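Importin subunit beta-1 (Saccharomyces cerevisiae, PDB 5OWU) carries proteins into the nucleus as the importin beta subunit, working with importin alpha, which recognises the classical nuclear localization signal of the cargo. Local coordinates at residues L744-I748 with D789-Y793; C728-Q732 with V754-Y758. All coordinates share one frame; numbering follows the deposited sequence.

Interaction 1 (L744-I748 with D789-Y793); sequences LDYQI and DPQLY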
loop_
_atom_site.group_PDB
_atom_site.type_symbol
_atom_site.label_atom_id
_atom_site.label_comp_id
_atom_site.label_asym_id
_atom_site.label_seq_id
_atom_site.Cartn_x
_atom_site.Cartn_y
_atom_site.Cartn_z
ATOM N N LEU A 744 1.510 -8.257 6.159
ATOM C CA LEU A 744 0.349 -8.149 7.038
ATOM C C LEU A 744 -0.932 -7.979 6.228
ATOM O O LEU A 744 -1.967 -8.573 6.559
ATOM C CB LEU A 744 0.538 -6.997 8.032
ATOM C CG LEU A 744 0.499 -5.540 7.557
ATOM C CD1 LEU A 744 -0.926 -4.990 7.498
ATOM C CD2 LEU A 744 1.352 -4.672 8.475
ATOM N N ASP A 745 -0.880 -7.191 5.149
ATOM C CA ASP A 745 -2.068 -7.016 4.317
ATOM C C ASP A 745 -2.461 -8.320 3.635
ATOM O O ASP A 745 -3.649 -8.673 3.586
ATOM C CB ASP A 745 -1.831 -5.923 3.276
ATOM C CG ASP A 745 -1.795 -4.536 3.884
ATOM O OD1 ASP A 745 -2.365 -4.349 4.982
ATOM O OD2 ASP A 745 -1.202 -3.631 3.259
ATOM N N TYR A 746 -1.481 -9.050 3.095
ATOM C CA TYR A 746 -1.787 -10.346 2.506
ATOM C C TYR A 746 -2.436 -11.266 3.532
ATOM O O TYR A 746 -3.435 -11.933 3.238
ATOM C CB TYR A 746 -0.528 -10.996 1.935
ATOM C CG TYR A 746 -0.798 -12.387 1.414
ATOM C CD1 TYR A 746 -1.536 -12.581 0.252
ATOM C CD2 TYR A 746 -0.341 -13.510 2.096
ATOM C CE1 TYR A 746 -1.801 -13.851 -0.225
ATOM C CE2 TYR A 746 -0.601 -14.786 1.628
ATOM C CZ TYR A 746 -1.333 -14.950 0.467
ATOM O OH TYR A 746 -1.593 -16.215 -0.007
ATOM N N GLN A 747 -1.885 -11.309 4.748
ATOM C CA GLN A 747 -2.476 -12.143 5.788
ATOM C C GLN A 747 -3.919 -11.736 6.053
ATOM O O GLN A 747 -4.781 -12.593 6.279
ATOM C CB GLN A 747 -1.656 -12.056 7.071
ATOM C CG GLN A 747 -2.086 -13.051 8.139
ATOM C CD GLN A 747 -2.144 -12.438 9.527
ATOM O OE1 GLN A 747 -2.456 -11.257 9.685
ATOM N NE2 GLN A 747 -1.843 -13.241 10.542
ATOM N N ILE A 748 -4.202 -10.427 6.029
ATOM C CA ILE A 748 -5.581 -9.974 6.195
ATOM C C ILE A 748 -6.454 -10.515 5.070
ATOM O O ILE A 748 -7.602 -10.911 5.294
ATOM C CB ILE A 748 -5.643 -8.437 6.265
ATOM C CG1 ILE A 748 -4.970 -7.925 7.545
ATOM C CG2 ILE A 748 -7.091 -7.941 6.186
ATOM C CD1 ILE A 748 -5.704 -8.264 8.833
ATOM N N ASP A 789 -7.790 -8.047 15.814
ATOM C CA ASP A 789 -7.051 -7.224 14.863
ATOM C C ASP A 789 -7.970 -6.164 14.277
ATOM O O ASP A 789 -8.966 -6.524 13.628
ATOM C CB ASP A 789 -6.463 -8.081 13.747
ATOM C CG ASP A 789 -5.575 -7.282 12.798
ATOM O OD1 ASP A 789 -5.805 -6.064 12.628
ATOM O OD2 ASP A 789 -4.639 -7.875 12.221
ATOM N N PRO A 790 -7.678 -4.866 14.452
ATOM C CA PRO A 790 -8.556 -3.828 13.878
ATOM C C PRO A 790 -8.682 -3.893 12.366
ATOM O O PRO A 790 -9.725 -3.510 11.822
ATOM C CB PRO A 790 -7.884 -2.520 14.323
ATOM C CG PRO A 790 -7.033 -2.892 15.479
ATOM C CD PRO A 790 -6.564 -4.277 15.216
ATOM N N GLN A 791 -7.642 -4.340 11.661
ATOM C CA GLN A 791 -7.755 -4.473 10.216
ATOM C C GLN A 791 -8.906 -5.391 9.830
ATOM O O GLN A 791 -9.392 -5.318 8.695
ATOM C CB GLN A 791 -6.437 -4.989 9.641
ATOM C CG GLN A 791 -5.244 -4.093 9.943
ATOM C CD GLN A 791 -3.973 -4.582 9.278
ATOM O OE1 GLN A 791 -3.528 -4.021 8.275
ATOM N NE2 GLN A 791 -3.382 -5.639 9.833
ATOM N N LEU A 792 -9.359 -6.240 10.754
ATOM C CA LEU A 792 -10.527 -7.087 10.542
ATOM C C LEU A 792 -11.792 -6.475 11.140
ATOM O O LEU A 792 -12.744 -6.181 10.409
ATOM C CB LEU A 792 -10.271 -8.485 11.131
ATOM C CG LEU A 792 -9.249 -9.338 10.369
ATOM C CD1 LEU A 792 -8.828 -10.569 11.174
ATOM C CD2 LEU A 792 -9.814 -9.762 9.016
ATOM N N TYR A 793 -11.827 -6.258 12.457
ATOM C CA TYR A 793 -13.103 -5.895 13.064
ATOM C C TYR A 793 -13.540 -4.481 12.705
ATOM O O TYR A 793 -14.744 -4.205 12.704
ATOM C CB TYR A 793 -13.067 -6.083 14.588
ATOM C CG TYR A 793 -12.207 -5.121 15.390
ATOM C CD1 TYR A 793 -12.643 -3.828 15.670
ATOM C CD2 TYR A 793 -10.982 -5.526 15.911
ATOM C CE1 TYR A 793 -11.863 -2.955 16.419
ATOM C CE2 TYR A 793 -10.201 -4.666 16.662
ATOM C CZ TYR A 793 -10.645 -3.382 16.912
ATOM O OH TYR A 793 -9.868 -2.526 17.657
HETATM O O HOH W 1 -4.257 -10.595 11.668
#

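Interaction 2 (C728-Q732 with V754-Y758); sequences CVAAQ and VLDAY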
loop_
_atom_site.group_PDB
_atom_site.type_symbol
_atom_site.label_atom_id
_atom_site.label_comp_id
_atom_site.label_asym_id
_atom_site.label_seq_id
_atom_site.Cartn_x
_atom_site.Cartn_y
_atom_site.Cartn_z
ATOM N N CYS A 728 -8.575 -24.414 5.987
ATOM C CA CYS A 728 -8.925 -23.172 6.658
ATOM C C CYS A 728 -8.090 -23.010 7.917
ATOM O O CYS A 728 -7.479 -21.958 8.138
ATOM C CB CYS A 728 -10.423 -23.135 6.965
ATOM S SG CYS A 728 -11.453 -22.904 5.487
ATOM N N VAL A 729 -7.981 -24.078 8.713
ATOM C CA VAL A 729 -7.171 -23.994 9.925
ATOM C C VAL A 729 -5.753 -23.587 9.561
ATOM O O VAL A 729 -5.210 -22.606 10.090
ATOM C CB VAL A 729 -7.200 -25.327 10.696
ATOM C CG1 VAL A 729 -6.077 -25.396 11.742
ATOM C CG2 VAL A 729 -8.525 -25.480 11.389
ATOM N N ALA A 730 -5.150 -24.303 8.607
ATOM C CA ALA A 730 -3.774 -23.997 8.252
ATOM C C ALA A 730 -3.654 -22.532 7.866
ATOM O O ALA A 730 -2.692 -21.853 8.249
ATOM C CB ALA A 730 -3.302 -24.908 7.119
ATOM N N ALA A 731 -4.664 -22.011 7.163
ATOM C CA ALA A 731 -4.596 -20.632 6.699
ATOM C C ALA A 731 -4.748 -19.649 7.852
ATOM O O ALA A 731 -4.063 -18.619 7.886
ATOM C CB ALA A 731 -5.669 -20.381 5.643
ATOM N N GLN A 732 -5.635 -19.932 8.808
ATOM C CA GLN A 732 -5.877 -18.937 9.847
ATOM C C GLN A 732 -4.740 -18.880 10.860
ATOM O O GLN A 732 -4.580 -17.857 11.534
ATOM C CB GLN A 732 -7.208 -19.207 10.554
ATOM C CG GLN A 732 -7.201 -20.340 11.566
ATOM C CD GLN A 732 -8.600 -20.680 12.030
ATOM O OE1 GLN A 732 -9.546 -20.642 11.245
ATOM N NE2 GLN A 732 -8.745 -21.000 13.313
ATOM N N VAL A 754 -10.907 -16.855 4.737
ATOM C CA VAL A 754 -11.335 -17.882 5.681
ATOM C C VAL A 754 -12.717 -17.537 6.219
ATOM O O VAL A 754 -13.594 -18.406 6.332
ATOM C CB VAL A 754 -10.293 -18.052 6.804
ATOM C CG1 VAL A 754 -10.824 -18.952 7.928
ATOM C CG2 VAL A 754 -9.002 -18.644 6.232
ATOM N N LEU A 755 -12.950 -16.255 6.521
ATOM C CA LEU A 755 -14.279 -15.838 6.964
ATOM C C LEU A 755 -15.339 -16.167 5.917
ATOM O O LEU A 755 -16.414 -16.680 6.256
ATOM C CB LEU A 755 -14.282 -14.344 7.286
ATOM C CG LEU A 755 -15.612 -13.743 7.756
ATOM C CD1 LEU A 755 -16.195 -14.506 8.938
ATOM C CD2 LEU A 755 -15.402 -12.268 8.111
ATOM N N ASP A 756 -15.057 -15.879 4.638
ATOM C CA ASP A 756 -15.977 -16.280 3.570
ATOM C C ASP A 756 -16.266 -17.778 3.639
ATOM O O ASP A 756 -17.426 -18.215 3.569
ATOM C CB ASP A 756 -15.389 -15.947 2.191
ATOM C CG ASP A 756 -15.406 -14.464 1.872
ATOM O OD1 ASP A 756 -16.176 -13.719 2.504
ATOM O OD2 ASP A 756 -14.656 -14.056 0.961
ATOM N N ALA A 757 -15.207 -18.581 3.743
ATOM C CA ALA A 757 -15.367 -20.032 3.753
ATOM C C ALA A 757 -16.296 -20.469 4.876
ATOM O O ALA A 757 -17.225 -21.260 4.658
ATOM C CB ALA A 757 -14.004 -20.708 3.884
ATOM N N TYR A 758 -16.063 -19.958 6.092
ATOM C CA TYR A 758 -16.861 -20.387 7.236
ATOM C C TYR A 758 -18.306 -19.924 7.108
ATOM O O TYR A 758 -19.230 -20.641 7.516
ATOM C CB TYR A 758 -16.251 -19.867 8.544
ATOM C CG TYR A 758 -14.949 -20.532 8.960
ATOM C CD1 TYR A 758 -14.607 -21.804 8.507
ATOM C CD2 TYR A 758 -14.060 -19.884 9.812
ATOM C CE1 TYR A 758 -13.426 -22.404 8.886
ATOM C CE2 TYR A 758 -12.873 -20.479 10.196
ATOM C CZ TYR A 758 -12.561 -21.738 9.729
ATOM O OH TYR A 758 -11.383 -22.338 10.104
#

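Interaction 1 (L744-I748 with D789-Y793)
Ile-748 reaches across to the short helix 790-793 with its CD1 methyl, which lies 3.5 Å from CB of Gln-791. Its CG1 stands anti to the carbonyl carbon (chi1 -67°), which carries CD1 toward that helix. The same methyl touches Leu-792 CG at 4.0 Å and comes within 3.6 Å of Asp-789 OD2, the isoleucine and aspartate side chains approaching from opposite directions. Gln-791, extended beyond CG, runs across the isoleucine at about a right angle, its CB 3.9 Å from Ile-748 CG1. No direct hydrogen bond joins the segments. Instead a water donates to Gln-747 OE1 and Asp-789 OD2, each at 2.8 Å, bridging amide and carboxylate. The contact links HEAT repeats 17 and 18 of the solenoid, the long helix of one meeting the short helix that follows helix 776-788 in the next. Asp-789 is the N-cap of this short helix: OD1 accepts from Gln-791 N at 2.7 Å, on the anti side and 33° out of the carboxylate plane. With one oxygen on the cap and the other on the water, the carboxylate is held at both ends. Farther out, Leu-792 packs on Leu-751 and Glu-752, and Gln-747 NE2 bonds weakly to Thr-734 O.

Interaction 2 (C728-Q732 with V754-Y758)
Cys-728 and Val-754 face each other where the two helices come closest in backbone, their CA atoms 5.9 Å apart. Val-754 spreads its methyls along the opposing helix: CG2 packs 3.8 Å from the methyl of Ala-731, and CG1 turns to Cys-728 CB and the amide oxygen of Gln-732. The cysteine sulfur, anti to its own carbonyl carbon (chi1 -72°), extends to Ala-757 CB at 3.7 Å. It also lies obliquely to the Tyr-758 ring, 4.8 Å from the centroid, a sulfur-aromatic contact, while Cys-728 CB sits 3.6 Å from Tyr-758 CE1. Cysteine, valine and alanine make up the larger part of the interface of this HEAT repeat 17 hairpin, whose helices run antiparallel at 152°, with local axes 10.6 Å apart. At the polar edge, Tyr-758 OH donates to Gln-732 OE1 at 2.7 Å. The oxygen lies near the ring plane, but the hydroxyl stands above the amide plane, 36° out of it, and the ring and amide planes are nearly perpendicular. The other end of that amide is held too, NE2 bonding to Thr-778 O, which helps fix which way it is flipped. Helix 776-788 thus borders the polar edge, also touching Tyr-758 through Thr-778, whereas Leu-703 of helix 698-713 packs on Ala-731 and Val-754.

Helix 741-764 serves both contacts: interaction 2 pairs it with helix 718-732 inside HEAT repeat 17, and interaction 1 sets an earlier part of it against the start of a short helix in repeat 18. Their centres are 13 Å apart and they do not touch. Interaction 2 is a buried core contact, apolar at heart, with a direct tyrosine-glutamine bond at its polar edge. Interaction 1 is only partly buried; isoleucine supplies much of its contact, and its polar link passes through water. The areas buried are similar, 255 and 239 Å², so the two differ in chemistry more than in extent.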